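Local atomic coordinates of UL144 (Macacine herpesvirus 1, PDB entry 6NYP), a protein that probably binds the inhibitory lymphocyte receptor BTLA, as its cytomegalovirus namesake does, being a viral relative of the TNF receptor family. Residues Gly42-Gly47 with Thr52-Cys57. Residues are numbered along the deposited sequence; the frame is centred on the assembly and turned at random.
Sequences GTYVSG and TQCTEC
Tyr44 and Thr52 face each other as the hydrogen-bonded pair of a short antiparallel hairpin. Two backbone bonds join them: Tyr44 N reaches Thr52 O at 2.9 Å, and Thr52 N returns to Tyr44 O. A third bond, Cys54 N to Gly42 O, is nearly straight at 176° and continues the ladder beyond the Thr43-Gln53 non-hydrogen-bonded pair.

The closer-packed side is that of Tyr44 and Thr52, which bury 71 and 100 Å² here, against 39 and 36 Å² for Thr43 and Gln53. With CG between the backbone N and carbonyl carbon (chi1 72°), the Tyr44 ring lies alongside Thr52, whose CB sits over one ring face, 4.1 Å from the centroid, a CH-pi contact. Cys54 SG instead meets the ring edge, 4.1 Å from Tyr44 CD1, and is disulfide-bonded to Cys67, which the ring also touches. By contrast, the Thr43-Gln53 face is looser: Thr43 OG1 turns to Pro40 O. At the turn end, exposed Ser46 lies beside Thr52 at the solvent rim.

No touching residue is buried, so backbone bonds, the Cys54-Cys67 disulfide and the Tyr44 ring probably hold this hairpin, consistent with a cysteine-rich TNF-receptor module, which relies on disulfides more than on a large hydrophobic core.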
loop_
_atom_site.group_PDB
_atom_site.type_symbol
_atom_site.label_atom_id
_atom_site.label_comp_id
_atom_site.label_asym_id
_atom_site.label_seq_id
_atom_site.Cartn_x
_atom_site.Cartn_y
_atom_site.Cartn_z
ATOM N N GLY F 42 15.851 3.407 14.931
ATOM C CA GLY F 42 16.853 4.471 15.132
ATOM C C GLY F 42 17.018 5.345 13.898
ATOM O O GLY F 42 17.965 6.176 13.882
ATOM N N THR F 43 16.159 5.152 12.890
ATOM C CA THR F 43 16.109 5.948 11.634
ATOM C C THR F 43 14.676 6.440 11.415
ATOM O O THR F 43 13.746 5.832 11.977
ATOM C CB THR F 43 16.602 5.139 10.427
ATOM O OG1 THR F 43 15.571 4.236 10.008
ATOM C CG2 THR F 43 17.885 4.390 10.721
ATOM N N TYR F 44 14.519 7.508 10.633
ATOM C CA TYR F 44 13.204 8.069 10.233
ATOM C C TYR F 44 13.196 8.293 8.717
ATOM O O TYR F 44 14.247 8.610 8.132
ATOM C CB TYR F 44 12.907 9.352 11.013
ATOM C CG TYR F 44 13.735 10.551 10.620
ATOM C CD1 TYR F 44 14.952 10.820 11.231
ATOM C CD2 TYR F 44 13.292 11.432 9.643
ATOM C CE1 TYR F 44 15.714 11.922 10.869
ATOM C CE2 TYR F 44 14.042 12.537 9.269
ATOM C CZ TYR F 44 15.264 12.776 9.874
ATOM O OH TYR F 44 16.001 13.871 9.519
ATOM N N VAL F 45 12.022 8.126 8.111
ATOM C CA VAL F 45 11.777 8.372 6.661
ATOM C C VAL F 45 11.961 9.873 6.418
ATOM O O VAL F 45 11.138 10.660 6.911
ATOM C CB VAL F 45 10.384 7.884 6.220
ATOM C CG1 VAL F 45 10.134 8.175 4.748
ATOM C CG2 VAL F 45 10.179 6.407 6.511
ATOM N N SER F 46 13.007 10.238 5.674
ATOM C CA SER F 46 13.515 11.622 5.489
ATOM C C SER F 46 12.889 12.265 4.246
ATOM O O SER F 46 12.167 13.262 4.394
ATOM C CB SER F 46 15.019 11.614 5.428
ATOM O OG SER F 46 15.533 12.923 5.221
ATOM N N GLY F 47 13.156 11.707 3.064
ATOM C CA GLY F 47 12.421 12.020 1.824
ATOM C C GLY F 47 11.441 10.906 1.514
ATOM O O GLY F 47 10.978 10.247 2.460
ATOM N N THR F 52 17.044 8.501 7.356
ATOM C CA THR F 52 18.067 9.336 8.044
ATOM C C THR F 52 18.149 8.919 9.518
ATOM O O THR F 52 17.085 8.708 10.142
ATOM C CB THR F 52 17.755 10.825 7.870
ATOM O OG1 THR F 52 17.741 11.091 6.467
ATOM C CG2 THR F 52 18.748 11.733 8.561
ATOM N N GLN F 53 19.374 8.807 10.046
ATOM C CA GLN F 53 19.673 8.449 11.462
ATOM C C GLN F 53 19.066 9.515 12.386
ATOM O O GLN F 53 19.246 10.729 12.091
ATOM C CB GLN F 53 21.190 8.334 11.655
ATOM C CG GLN F 53 21.627 7.484 12.845
ATOM C CD GLN F 53 21.392 6.001 12.671
ATOM O OE1 GLN F 53 21.021 5.309 13.616
ATOM N NE2 GLN F 53 21.570 5.500 11.459
ATOM N N CYS F 54 18.353 9.082 13.435
ATOM C CA CYS F 54 17.715 9.970 14.445
ATOM C C CYS F 54 18.803 10.691 15.253
ATOM O O CYS F 54 19.658 9.999 15.856
ATOM C CB CYS F 54 16.787 9.193 15.375
ATOM S SG CYS F 54 15.333 8.491 14.547
ATOM N N THR F 55 18.797 12.027 15.231
ATOM C CA THR F 55 19.776 12.878 15.956
ATOM C C THR F 55 19.557 12.700 17.461
ATOM O O THR F 55 18.404 12.506 17.869
ATOM C CB THR F 55 19.703 14.348 15.517
ATOM O OG1 THR F 55 18.419 14.865 15.863
ATOM C CG2 THR F 55 19.972 14.528 14.038
ATOM N N GLU F 56 20.631 12.768 18.247
ATOM C CA GLU F 56 20.603 12.664 19.732
ATOM C C GLU F 56 20.720 14.067 20.341
ATOM O O GLU F 56 21.737 14.743 20.071
ATOM C CB GLU F 56 21.744 11.767 20.219
ATOM C CG GLU F 56 21.850 10.417 19.517
ATOM C CD GLU F 56 21.602 9.177 20.362
ATOM O OE1 GLU F 56 21.850 8.073 19.850
ATOM O OE2 GLU F 56 21.168 9.316 21.525
ATOM N N CYS F 57 19.731 14.489 21.138
ATOM C CA CYS F 57 19.789 15.731 21.961
ATOM C C CYS F 57 20.852 15.541 23.057
ATOM O O CYS F 57 20.686 14.621 23.882
ATOM C CB CYS F 57 18.447 16.079 22.603
ATOM S SG CYS F 57 17.039 16.203 21.469
#